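Local atomic coordinates of CDP-4-keto-6-deoxy-D-glucose-3-dehydrase (Yersinia pseudotuberculosis, PDB entry 3BB8), a protein that probably catalyses the pyridoxal 5'-phosphate-dependent C-3 dehydration of CDP-4-keto-6-deoxy-D-glucose, a step in lipopolysaccharide sugar biosynthesis, using an aspartate aminotransferase fold. Residues D140-Y144 with E332-T337; R313-F317 with D341-F347; G379-R383 with T401-M405. The protein carries 1 engineered substitution. One frame throughout, in Å; residues are numbered along the deposited sequence.

Contact 1 of 3, residues D140-Y144 with E332-T337; sequences DIPTY and ELPEAT
Glu335 runs its side chain aslant past the Pro142 ring, and each of its atoms from CB to the carboxylate comes near ring carbon CG. CB lies 4.1 Å from Pro142 CG. Glu335 CG is 4.2 Å from Pro142 CG, and the carboxylate carbon CD draws in to 3.8 Å of Pro142 CG. At the tip OE2 stands 3.9 Å from Pro142 CG, while OE1 spans CG and CD of the ring. The proline, preceded by a cis peptide bond, also presents CG to Leu333 O at 3.5 Å. Beside the proline, Thr143 rests its methyl CG2 3.3 Å from Glu335 O. With chi1 at 74°, its OG1 turns instead to its own loop and bonds Asp140 OD1. Ile141 CG2 grazes OE1 of Glu332 at 3.9 Å, and OE2 of that glutamate forms salt bridges to Arg403 and Lys352. The loop 140-144 joins the antiparallel strands 133-140 and 145-146; past it runs the segment 332-337. Carbon against oxygen prevails here, so the fit depends largely on shape, and the strong polar bonds of Glu332 and Thr337, the latter to Leu171, point to other parts of the chain.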
ATOM      1  N   ASP A 140     -30.428  -4.397  -6.965  1.00 47.02           N
ATOM      2  CA  ASP A 140     -31.531  -4.069  -7.860  1.00 46.75           C
ATOM      3  C   ASP A 140     -31.021  -3.614  -9.222  1.00 45.71           C
ATOM      4  O   ASP A 140     -30.009  -2.918  -9.317  1.00 45.74           O
ATOM      5  CB  ASP A 140     -32.418  -2.987  -7.242  1.00 49.83           C
ATOM      6  CG  ASP A 140     -33.363  -2.363  -8.250  1.00 54.72           C
ATOM      7  OD1 ASP A 140     -32.949  -1.412  -8.945  1.00 55.80           O
ATOM      8  OD2 ASP A 140     -34.520  -2.824  -8.347  1.00 59.28           O
ATOM      9  N   ILE A 141     -31.726  -4.011 -10.276  1.00 44.28           N
ATOM     10  CA  ILE A 141     -31.573  -3.381 -11.583  1.00 42.80           C
ATOM     11  C   ILE A 141     -32.717  -2.414 -11.865  1.00 41.33           C
ATOM     12  O   ILE A 141     -33.858  -2.654 -11.471  1.00 39.25           O
ATOM     13  CB  ILE A 141     -31.509  -4.429 -12.710  1.00 42.70           C
ATOM     14  CG1 ILE A 141     -30.446  -5.484 -12.398  1.00 43.09           C
ATOM     15  CG2 ILE A 141     -31.225  -3.758 -14.045  1.00 40.47           C
ATOM     16  CD1 ILE A 141     -30.626  -6.777 -13.162  1.00 44.03           C
ATOM     17  N   PRO A 142     -32.403  -1.319 -12.552  1.00 40.78           N
ATOM     18  CA  PRO A 142     -31.094  -1.161 -13.193  1.00 40.52           C
ATOM     19  C   PRO A 142     -30.270  -0.060 -12.534  1.00 39.92           C
ATOM     20  O   PRO A 142     -29.464   0.589 -13.200  1.00 40.45           O
ATOM     21  CB  PRO A 142     -31.457  -0.762 -14.623  1.00 39.32           C
ATOM     22  CG  PRO A 142     -32.775  -0.085 -14.496  1.00 39.51           C
ATOM     23  CD  PRO A 142     -33.497  -0.798 -13.388  1.00 40.75           C
ATOM     24  N   THR A 143     -30.474   0.143 -11.236  1.00 39.28           N
ATOM     25  CA  THR A 143     -29.588   0.988 -10.444  1.00 38.78           C
ATOM     26  C   THR A 143     -28.302   0.252 -10.082  1.00 38.40           C
ATOM     27  O   THR A 143     -27.254   0.870  -9.893  1.00 39.37           O
ATOM     28  CB  THR A 143     -30.274   1.469  -9.153  1.00 39.19           C
ATOM     29  OG1 THR A 143     -30.361   0.384  -8.221  1.00 39.83           O
ATOM     30  CG2 THR A 143     -31.672   1.987  -9.453  1.00 40.25           C
ATOM     31  N   TYR A 144     -28.389  -1.070  -9.988  1.00 36.59           N
ATOM     32  CA  TYR A 144     -27.228  -1.895  -9.677  1.00 35.90           C
ATOM     33  C   TYR A 144     -26.657  -1.685  -8.275  1.00 36.12           C
ATOM     34  O   TYR A 144     -25.478  -1.911  -8.033  1.00 34.39           O
ATOM     35  CB  TYR A 144     -26.148  -1.705 -10.744  1.00 35.22           C
ATOM     36  CG  TYR A 144     -26.668  -1.971 -12.137  1.00 37.25           C
ATOM     37  CD1 TYR A 144     -27.074  -0.922 -12.963  1.00 36.70           C
ATOM     38  CD2 TYR A 144     -26.825  -3.276 -12.606  1.00 35.30           C
ATOM     39  CE1 TYR A 144     -27.624  -1.159 -14.216  1.00 34.54           C
ATOM     40  CE2 TYR A 144     -27.379  -3.524 -13.855  1.00 36.51           C
ATOM     41  CZ  TYR A 144     -27.779  -2.458 -14.656  1.00 35.84           C
ATOM     42  OH  TYR A 144     -28.346  -2.693 -15.894  1.00 35.85           O
ATOM     43  N   GLU A 332     -31.646  -3.070 -21.263  1.00 46.00           N
ATOM     44  CA  GLU A 332     -32.204  -2.252 -20.200  1.00 45.57           C
ATOM     45  C   GLU A 332     -31.219  -1.132 -19.881  1.00 45.54           C
ATOM     46  O   GLU A 332     -30.056  -1.389 -19.551  1.00 44.76           O
ATOM     47  CB  GLU A 332     -32.465  -3.117 -18.971  1.00 45.97           C
ATOM     48  CG  GLU A 332     -33.750  -3.917 -19.078  1.00 48.58           C
ATOM     49  CD  GLU A 332     -33.740  -5.156 -18.216  1.00 49.46           C
ATOM     50  OE1 GLU A 332     -33.309  -5.065 -17.050  1.00 52.07           O
ATOM     51  OE2 GLU A 332     -34.168  -6.222 -18.701  1.00 49.07           O
ATOM     52  N   LEU A 333     -31.680   0.109 -19.994  1.00 43.64           N
ATOM     53  CA  LEU A 333     -30.815   1.254 -19.742  1.00 43.42           C
ATOM     54  C   LEU A 333     -30.730   1.617 -18.263  1.00 43.77           C
ATOM     55  O   LEU A 333     -31.682   1.421 -17.513  1.00 42.96           O
ATOM     56  CB  LEU A 333     -31.286   2.455 -20.567  1.00 40.64           C
ATOM     57  CG  LEU A 333     -31.155   2.238 -22.075  1.00 39.33           C
ATOM     58  CD1 LEU A 333     -31.790   3.402 -22.824  1.00 39.42           C
ATOM     59  CD2 LEU A 333     -29.695   2.095 -22.448  1.00 35.59           C
ATOM     60  N   PRO A 334     -29.577   2.158 -17.831  1.00 44.60           N
ATOM     61  CA  PRO A 334     -29.333   2.553 -16.439  1.00 44.80           C
ATOM     62  C   PRO A 334     -30.256   3.628 -15.872  1.00 45.90           C
ATOM     63  O   PRO A 334     -30.730   4.510 -16.588  1.00 45.97           O
ATOM     64  CB  PRO A 334     -27.870   2.984 -16.456  1.00 43.81           C
ATOM     65  CG  PRO A 334     -27.695   3.518 -17.834  1.00 45.21           C
ATOM     66  CD  PRO A 334     -28.422   2.503 -18.680  1.00 44.03           C
ATOM     67  N   GLU A 335     -30.502   3.545 -14.569  1.00 46.18           N
ATOM     68  CA  GLU A 335     -31.363   4.506 -13.899  1.00 46.70           C
ATOM     69  C   GLU A 335     -30.801   4.964 -12.553  1.00 47.41           C
ATOM     70  O   GLU A 335     -30.550   4.153 -11.653  1.00 45.35           O
ATOM     71  CB  GLU A 335     -32.759   3.905 -13.705  1.00 46.28           C
ATOM     72  CG  GLU A 335     -33.632   3.958 -14.946  1.00 48.39           C
ATOM     73  CD  GLU A 335     -34.858   3.066 -14.839  1.00 51.15           C
ATOM     74  OE1 GLU A 335     -35.371   2.874 -13.712  1.00 51.24           O
ATOM     75  OE2 GLU A 335     -35.317   2.563 -15.888  1.00 52.69           O
ATOM     76  N   ALA A 336     -30.598   6.273 -12.427  1.00 47.04           N
ATOM     77  CA  ALA A 336     -30.084   6.845 -11.194  1.00 47.01           C
ATOM     78  C   ALA A 336     -31.038   6.497 -10.066  1.00 47.12           C
ATOM     79  O   ALA A 336     -32.244   6.399 -10.274  1.00 48.06           O
ATOM     80  CB  ALA A 336     -29.970   8.353 -11.329  1.00 47.75           C
ATOM     81  N   THR A 337     -30.495   6.297  -8.872  1.00 47.94           N
ATOM     82  CA  THR A 337     -31.310   5.970  -7.709  1.00 47.84           C
ATOM     83  C   THR A 337     -32.167   7.179  -7.341  1.00 47.71           C
ATOM     84  O   THR A 337     -31.728   8.325  -7.464  1.00 44.69           O
ATOM     85  CB  THR A 337     -30.417   5.558  -6.514  1.00 46.89           C
ATOM     86  OG1 THR A 337     -29.798   4.300  -6.804  1.00 46.69           O
ATOM     87  CG2 THR A 337     -31.236   5.417  -5.238  1.00 46.60           C
TER

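Contact 2 of 3, residues R313-F317 with D341-F347; sequences RKANF and DPSWFGF
Phe317 and Trp344 lie face to face, their planes only 1° from parallel, with the phenyl centroid 3.5 Å from that of the indole five-membered ring. With CG anti to its backbone N (chi1 176°), the phenylalanine swings its ring off the helix and over the indole. Pro342 CB sits 3.8 Å above the opposite indole face, toward the rim, so the indole is held between Phe317 of the helix and Pro342 of its own loop. Phe347 completes the aromatic cluster with its ring plane 57° from that of Phe317, and its CD1 comes within 3.5 Å of Phe317 CD1. These rings join helix 293-323 to the link between strands 340-341 and 347-351, which includes an inverse gamma turn centred on Ser343. Phe345 of this link lies beside the cofactor site of the aspartate aminotransferase fold, packing on Asp194, which binds pyridoxal 5'-phosphate. Arg313 NH1, one turn back, grips two successive carbonyls, each at 3.0 Å: Trp344 O on an in-plane lone pair, Phe345 O from above its carbonyl plane. Extended Lys314 crosses Asp341 at about a right angle, its NZ making a 2.7 Å salt bridge to OD2 from above the carboxylate.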
ATOM      1  N   ARG A 313     -19.256  13.886 -16.933  1.00 47.03           N
ATOM      2  CA  ARG A 313     -19.733  12.514 -16.820  1.00 45.72           C
ATOM      3  C   ARG A 313     -21.254  12.490 -16.820  1.00 46.17           C
ATOM      4  O   ARG A 313     -21.865  11.615 -17.430  1.00 45.88           O
ATOM      5  CB  ARG A 313     -19.188  11.851 -15.544  1.00 41.62           C
ATOM      6  CG  ARG A 313     -17.703  11.518 -15.633  1.00 38.26           C
ATOM      7  CD  ARG A 313     -17.101  11.168 -14.279  1.00 36.49           C
ATOM      8  NE  ARG A 313     -15.751  10.641 -14.446  1.00 35.78           N
ATOM      9  CZ  ARG A 313     -15.471   9.389 -14.801  1.00 37.64           C
ATOM     10  NH1 ARG A 313     -16.452   8.517 -15.017  1.00 34.56           N
ATOM     11  NH2 ARG A 313     -14.207   9.015 -14.968  1.00 36.43           N
ATOM     12  N   LYS A 314     -21.868  13.449 -16.137  1.00 46.74           N
ATOM     13  CA  LYS A 314     -23.324  13.502 -16.097  1.00 48.41           C
ATOM     14  C   LYS A 314     -23.867  13.791 -17.499  1.00 48.36           C
ATOM     15  O   LYS A 314     -24.880  13.228 -17.911  1.00 46.81           O
ATOM     16  CB  LYS A 314     -23.790  14.589 -15.131  1.00 49.03           C
ATOM     17  CG  LYS A 314     -23.475  14.301 -13.680  1.00 51.67           C
ATOM     18  CD  LYS A 314     -23.984  15.423 -12.793  1.00 53.28           C
ATOM     19  CE  LYS A 314     -23.704  15.146 -11.335  1.00 53.61           C
ATOM     20  NZ  LYS A 314     -24.058  16.311 -10.485  1.00 53.67           N
ATOM     21  N   ALA A 315     -23.173  14.666 -18.221  1.00 47.79           N
ATOM     22  CA  ALA A 315     -23.558  15.053 -19.572  1.00 48.25           C
ATOM     23  C   ALA A 315     -23.532  13.847 -20.504  1.00 48.84           C
ATOM     24  O   ALA A 315     -24.541  13.501 -21.119  1.00 50.19           O
ATOM     25  CB  ALA A 315     -22.611  16.139 -20.092  1.00 46.89           C
ATOM     26  N   ASN A 316     -22.368  13.213 -20.605  1.00 49.19           N
ATOM     27  CA  ASN A 316     -22.201  12.042 -21.451  1.00 48.59           C
ATOM     28  C   ASN A 316     -23.226  10.960 -21.124  1.00 47.45           C
ATOM     29  O   ASN A 316     -23.693  10.256 -22.014  1.00 47.33           O
ATOM     30  CB  ASN A 316     -20.787  11.483 -21.300  1.00 49.08           C
ATOM     31  CG  ASN A 316     -19.742  12.369 -21.946  1.00 50.47           C
ATOM     32  OD1 ASN A 316     -18.551  12.051 -21.945  1.00 51.28           O
ATOM     33  ND2 ASN A 316     -20.184  13.487 -22.509  1.00 50.40           N
ATOM     34  N   PHE A 317     -23.578  10.832 -19.850  1.00 45.09           N
ATOM     35  CA  PHE A 317     -24.561   9.834 -19.444  1.00 44.93           C
ATOM     36  C   PHE A 317     -25.934  10.141 -20.040  1.00 46.98           C
ATOM     37  O   PHE A 317     -26.569   9.276 -20.643  1.00 45.69           O
ATOM     38  CB  PHE A 317     -24.691   9.793 -17.924  1.00 39.83           C
ATOM     39  CG  PHE A 317     -25.754   8.850 -17.434  1.00 40.22           C
ATOM     40  CD1 PHE A 317     -25.457   7.516 -17.178  1.00 37.87           C
ATOM     41  CD2 PHE A 317     -27.057   9.296 -17.221  1.00 40.33           C
ATOM     42  CE1 PHE A 317     -26.434   6.646 -16.716  1.00 37.62           C
ATOM     43  CE2 PHE A 317     -28.042   8.426 -16.757  1.00 40.91           C
ATOM     44  CZ  PHE A 317     -27.726   7.096 -16.503  1.00 38.18           C
ATOM     45  N   ASP A 341     -28.031  12.398  -7.396  1.00 50.22           N
ATOM     46  CA  ASP A 341     -27.424  12.999  -8.575  1.00 51.71           C
ATOM     47  C   ASP A 341     -26.093  12.267  -8.780  1.00 51.92           C
ATOM     48  O   ASP A 341     -25.020  12.784  -8.473  1.00 53.69           O
ATOM     49  CB  ASP A 341     -27.209  14.502  -8.343  1.00 52.73           C
ATOM     50  CG  ASP A 341     -26.817  15.249  -9.611  1.00 54.84           C
ATOM     51  OD1 ASP A 341     -26.804  14.632 -10.702  1.00 56.41           O
ATOM     52  OD2 ASP A 341     -26.525  16.462  -9.515  1.00 54.84           O
ATOM     53  N   PRO A 342     -26.180  11.050  -9.307  1.00 51.44           N
ATOM     54  CA  PRO A 342     -25.006  10.180  -9.432  1.00 50.21           C
ATOM     55  C   PRO A 342     -23.949  10.783 -10.353  1.00 48.54           C
ATOM     56  O   PRO A 342     -24.252  11.126 -11.496  1.00 49.41           O
ATOM     57  CB  PRO A 342     -25.584   8.909 -10.056  1.00 50.69           C
ATOM     58  CG  PRO A 342     -26.768   9.378 -10.822  1.00 52.37           C
ATOM     59  CD  PRO A 342     -27.347  10.516 -10.030  1.00 51.66           C
ATOM     60  N   SER A 343     -22.724  10.905  -9.854  1.00 46.44           N
ATOM     61  CA  SER A 343     -21.572  11.164 -10.708  1.00 43.11           C
ATOM     62  C   SER A 343     -21.091   9.885 -11.387  1.00 43.15           C
ATOM     63  O   SER A 343     -20.183   9.214 -10.897  1.00 43.38           O
ATOM     64  CB  SER A 343     -20.433  11.788  -9.899  1.00 42.76           C
ATOM     65  OG  SER A 343     -19.311  12.056 -10.721  1.00 39.33           O
ATOM     66  N   TRP A 344     -21.707   9.554 -12.518  1.00 41.34           N
ATOM     67  CA  TRP A 344     -21.438   8.292 -13.195  1.00 40.01           C
ATOM     68  C   TRP A 344     -19.976   7.968 -13.445  1.00 39.26           C
ATOM     69  O   TRP A 344     -19.201   8.805 -13.917  1.00 37.24           O
ATOM     70  CB  TRP A 344     -22.225   8.206 -14.514  1.00 40.33           C
ATOM     71  CG  TRP A 344     -23.707   8.261 -14.296  1.00 38.15           C
ATOM     72  CD1 TRP A 344     -24.511   9.360 -14.402  1.00 38.98           C
ATOM     73  CD2 TRP A 344     -24.543   7.197 -13.826  1.00 37.67           C
ATOM     74  NE1 TRP A 344     -25.797   9.046 -14.022  1.00 38.25           N
ATOM     75  CE2 TRP A 344     -25.844   7.726 -13.661  1.00 38.03           C
ATOM     76  CE3 TRP A 344     -24.318   5.849 -13.523  1.00 37.37           C
ATOM     77  CZ2 TRP A 344     -26.919   6.952 -13.203  1.00 38.85           C
ATOM     78  CZ3 TRP A 344     -25.391   5.076 -13.066  1.00 40.44           C
ATOM     79  CH2 TRP A 344     -26.675   5.633 -12.911  1.00 39.68           C
ATOM     80  N   PHE A 345     -19.623   6.731 -13.099  1.00 38.32           N
ATOM     81  CA  PHE A 345     -18.275   6.197 -13.264  1.00 37.91           C
ATOM     82  C   PHE A 345     -18.226   5.529 -14.628  1.00 36.49           C
ATOM     83  O   PHE A 345     -17.237   5.630 -15.361  1.00 34.83           O
ATOM     84  CB  PHE A 345     -17.990   5.171 -12.155  1.00 39.57           C
ATOM     85  CG  PHE A 345     -16.684   4.436 -12.313  1.00 40.97           C
ATOM     86  CD1 PHE A 345     -16.623   3.238 -13.014  1.00 43.15           C
ATOM     87  CD2 PHE A 345     -15.514   4.939 -11.753  1.00 43.58           C
ATOM     88  CE1 PHE A 345     -15.418   2.549 -13.153  1.00 42.48           C
ATOM     89  CE2 PHE A 345     -14.304   4.258 -11.889  1.00 43.94           C
ATOM     90  CZ  PHE A 345     -14.259   3.061 -12.589  1.00 43.39           C
ATOM     91  N   GLY A 346     -19.318   4.842 -14.947  1.00 35.68           N
ATOM     92  CA  GLY A 346     -19.445   4.153 -16.219  1.00 36.56           C
ATOM     93  C   GLY A 346     -20.915   4.050 -16.569  1.00 35.22           C
ATOM     94  O   GLY A 346     -21.769   4.472 -15.785  1.00 35.45           O
ATOM     95  N   PHE A 347     -21.213   3.481 -17.732  1.00 36.68           N
ATOM     96  CA  PHE A 347     -22.595   3.329 -18.205  1.00 35.13           C
ATOM     97  C   PHE A 347     -22.992   1.847 -18.198  1.00 33.60           C
ATOM     98  O   PHE A 347     -22.654   1.112 -19.122  1.00 34.32           O
ATOM     99  CB  PHE A 347     -22.696   3.885 -19.626  1.00 37.20           C
ATOM    100  CG  PHE A 347     -24.103   4.115 -20.098  1.00 39.75           C
ATOM    101  CD1 PHE A 347     -24.802   5.256 -19.711  1.00 39.91           C
ATOM    102  CD2 PHE A 347     -24.720   3.202 -20.949  1.00 39.28           C
ATOM    103  CE1 PHE A 347     -26.097   5.493 -20.170  1.00 42.89           C
ATOM    104  CE2 PHE A 347     -26.014   3.423 -21.416  1.00 40.26           C
ATOM    105  CZ  PHE A 347     -26.706   4.571 -21.029  1.00 42.91           C
TER

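Contact 3 of 3, residues G379-R383 with T401-M405; sequences GNLTR and TDRIM
Gly379 brings its backbone to within 3.9 Å of helix 399-407, CA to CA with Met405, at a positive phi of 68°, and the chain then closes a 3-10 turn in which Arg383 N bonds Asn380 O at 2.8 Å. The glycine CA meets Met405 CB as well as its CA. Thr401 fits its methyl into the bend that follows, CG2 lying 3.3 Å from Gly379 O. The same methyl meets Asn380 CB at 3.6 Å, the two side chains crossing at about a right angle, while Thr401 OG1 is hydrogen-bonded to Asp138. This helix packs on strand 133-140 of the large mixed sheet, where Thr401 and Ile404 both touch Val139; the loop 379-383 leads from helix 359-368 toward strand 393-394, which pairs with 133-140 in the same sheet. Across the outer part of the contact Arg383 forms a salt bridge to Asp402, with NE modelled 2.5 Å from OD1, a doubtfully short length, and NH2 making a weak bond to OD2. Asp402 OD2 lies in the guanidinium plane, at its edge, yet the carboxylate itself is turned 49° from that plane. Met405 fills the flank of the arginine: SD lies 3.4 Å from Arg383 CD, and the bend at the sulfur (chi3 63°) brings CE within 3.5 Å of the same CD. The second subunit closes over this corner, with Ser271 of that chain hydrogen-bonded to Arg383 NH1 and Pro273 of that chain packed on Met405.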
ATOM      1  N   GLY A 379     -19.152  -9.601 -10.597  1.00 35.10           N
ATOM      2  CA  GLY A 379     -20.453 -10.150 -10.951  1.00 33.15           C
ATOM      3  C   GLY A 379     -21.147 -10.659  -9.703  1.00 33.02           C
ATOM      4  O   GLY A 379     -22.041 -10.009  -9.168  1.00 32.88           O
ATOM      5  N   ASN A 380     -20.753 -11.844  -9.252  1.00 31.46           N
ATOM      6  CA  ASN A 380     -21.306 -12.421  -8.033  1.00 32.13           C
ATOM      7  C   ASN A 380     -20.125 -12.981  -7.248  1.00 31.29           C
ATOM      8  O   ASN A 380     -19.608 -14.057  -7.566  1.00 30.83           O
ATOM      9  CB  ASN A 380     -22.302 -13.539  -8.338  1.00 33.26           C
ATOM     10  CG  ASN A 380     -22.920 -14.129  -7.075  1.00 35.45           C
ATOM     11  OD1 ASN A 380     -23.940 -14.823  -7.135  1.00 39.15           O
ATOM     12  ND2 ASN A 380     -22.306 -13.860  -5.927  1.00 34.56           N
ATOM     13  N   LEU A 381     -19.708 -12.238  -6.229  1.00 29.07           N
ATOM     14  CA  LEU A 381     -18.573 -12.624  -5.404  1.00 29.72           C
ATOM     15  C   LEU A 381     -18.631 -14.062  -4.896  1.00 28.50           C
ATOM     16  O   LEU A 381     -17.626 -14.765  -4.943  1.00 29.21           O
ATOM     17  CB  LEU A 381     -18.422 -11.649  -4.228  1.00 28.99           C
ATOM     18  CG  LEU A 381     -17.801 -10.306  -4.624  1.00 28.71           C
ATOM     19  CD1 LEU A 381     -18.018  -9.283  -3.537  1.00 29.14           C
ATOM     20  CD2 LEU A 381     -16.317 -10.502  -4.916  1.00 29.21           C
ATOM     21  N   THR A 382     -19.795 -14.504  -4.436  1.00 27.66           N
ATOM     22  CA  THR A 382     -19.920 -15.864  -3.927  1.00 30.70           C
ATOM     23  C   THR A 382     -19.611 -16.935  -4.963  1.00 32.27           C
ATOM     24  O   THR A 382     -19.382 -18.086  -4.600  1.00 34.12           O
ATOM     25  CB  THR A 382     -21.319 -16.142  -3.355  1.00 31.41           C
ATOM     26  OG1 THR A 382     -22.304 -15.989  -4.385  1.00 36.01           O
ATOM     27  CG2 THR A 382     -21.620 -15.194  -2.216  1.00 29.34           C
ATOM     28  N   ARG A 383     -19.598 -16.565  -6.244  1.00 32.48           N
ATOM     29  CA  ARG A 383     -19.289 -17.522  -7.306  1.00 32.70           C
ATOM     30  C   ARG A 383     -17.861 -17.380  -7.823  1.00 32.11           C
ATOM     31  O   ARG A 383     -17.475 -18.025  -8.804  1.00 32.50           O
ATOM     32  CB  ARG A 383     -20.260 -17.366  -8.485  1.00 33.68           C
ATOM     33  CG  ARG A 383     -21.706 -17.663  -8.148  1.00 36.73           C
ATOM     34  CD  ARG A 383     -22.587 -17.545  -9.382  1.00 39.10           C
ATOM     35  NE  ARG A 383     -23.979 -17.820  -9.052  1.00 40.83           N
ATOM     36  CZ  ARG A 383     -24.481 -19.037  -8.875  1.00 41.98           C
ATOM     37  NH1 ARG A 383     -23.702 -20.103  -9.007  1.00 40.04           N
ATOM     38  NH2 ARG A 383     -25.760 -19.186  -8.546  1.00 41.39           N
ATOM     39  N   THR A 401     -28.206 -10.424  -8.741  1.00 36.10           N
ATOM     40  CA  THR A 401     -26.748 -10.482  -8.749  1.00 34.70           C
ATOM     41  C   THR A 401     -26.304 -11.454  -9.823  1.00 35.18           C
ATOM     42  O   THR A 401     -25.399 -11.161 -10.599  1.00 34.51           O
ATOM     43  CB  THR A 401     -26.187 -10.977  -7.392  1.00 33.58           C
ATOM     44  OG1 THR A 401     -26.612 -10.095  -6.348  1.00 33.11           O
ATOM     45  CG2 THR A 401     -24.672 -11.021  -7.427  1.00 31.19           C
ATOM     46  N   ASP A 402     -26.938 -12.623  -9.854  1.00 37.52           N
ATOM     47  CA  ASP A 402     -26.611 -13.631 -10.859  1.00 39.64           C
ATOM     48  C   ASP A 402     -26.914 -13.084 -12.246  1.00 39.56           C
ATOM     49  O   ASP A 402     -26.167 -13.317 -13.202  1.00 40.39           O
ATOM     50  CB  ASP A 402     -27.424 -14.910 -10.630  1.00 41.68           C
ATOM     51  CG  ASP A 402     -26.800 -15.816  -9.594  1.00 43.85           C
ATOM     52  OD1 ASP A 402     -25.568 -16.007  -9.651  1.00 44.94           O
ATOM     53  OD2 ASP A 402     -27.537 -16.344  -8.736  1.00 45.15           O
ATOM     54  N   ARG A 403     -28.013 -12.351 -12.357  1.00 39.11           N
ATOM     55  CA  ARG A 403     -28.383 -11.792 -13.648  1.00 41.81           C
ATOM     56  C   ARG A 403     -27.294 -10.821 -14.095  1.00 41.10           C
ATOM     57  O   ARG A 403     -26.950 -10.755 -15.278  1.00 41.30           O
ATOM     58  CB  ARG A 403     -29.729 -11.067 -13.557  1.00 42.63           C
ATOM     59  CG  ARG A 403     -30.408 -10.917 -14.903  1.00 45.15           C
ATOM     60  CD  ARG A 403     -31.600  -9.992 -14.842  1.00 46.49           C
ATOM     61  NE  ARG A 403     -32.133  -9.737 -16.176  1.00 46.50           N
ATOM     62  CZ  ARG A 403     -32.802  -8.640 -16.515  1.00 47.12           C
ATOM     63  NH1 ARG A 403     -33.022  -7.686 -15.614  1.00 43.18           N
ATOM     64  NH2 ARG A 403     -33.249  -8.498 -17.755  1.00 45.86           N
ATOM     65  N   ILE A 404     -26.739 -10.078 -13.139  1.00 38.71           N
ATOM     66  CA  ILE A 404     -25.696  -9.113 -13.459  1.00 36.84           C
ATOM     67  C   ILE A 404     -24.445  -9.844 -13.894  1.00 36.36           C
ATOM     68  O   ILE A 404     -23.781  -9.451 -14.851  1.00 33.57           O
ATOM     69  CB  ILE A 404     -25.369  -8.208 -12.239  1.00 37.42           C
ATOM     70  CG1 ILE A 404     -26.573  -7.308 -11.929  1.00 36.80           C
ATOM     71  CG2 ILE A 404     -24.139  -7.363 -12.528  1.00 34.44           C
ATOM     72  CD1 ILE A 404     -26.373  -6.392 -10.744  1.00 38.00           C
ATOM     73  N   MET A 405     -24.133 -10.925 -13.190  1.00 38.24           N
ATOM     74  CA  MET A 405     -22.955 -11.718 -13.506  1.00 38.01           C
ATOM     75  C   MET A 405     -23.044 -12.255 -14.925  1.00 37.29           C
ATOM     76  O   MET A 405     -22.042 -12.310 -15.637  1.00 37.87           O
ATOM     77  CB  MET A 405     -22.823 -12.887 -12.526  1.00 39.82           C
ATOM     78  CG  MET A 405     -21.659 -13.824 -12.833  1.00 40.15           C
ATOM     79  SD  MET A 405     -21.720 -15.328 -11.843  1.00 42.42           S
ATOM     80  CE  MET A 405     -23.263 -16.023 -12.434  1.00 41.39           C
TER

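In the fold
Contacts 2 and 3 are buried, whereas contact 1 is partly buried and includes an exposed glutamate. Contact 1 lies between the other two in the fold. Pro334 packs against the aromatic cluster of contact 2 at Phe317 and Phe347, and Ala336 against it at Trp344; Ala336 also touches Pro342. On its other flank Ile404 touches both Tyr144 and Ile141, so helix 399-407 serves contacts 1 and 3. Contacts 2 and 3 do not touch. The chemistry of the three follows their place: stacked rings with arginine and lysine bonds round them in contact 2, whose loop reaches the cofactor site through Phe345; loop-to-loop fit in contact 1; and in contact 3 a charged pair where the second subunit arrives.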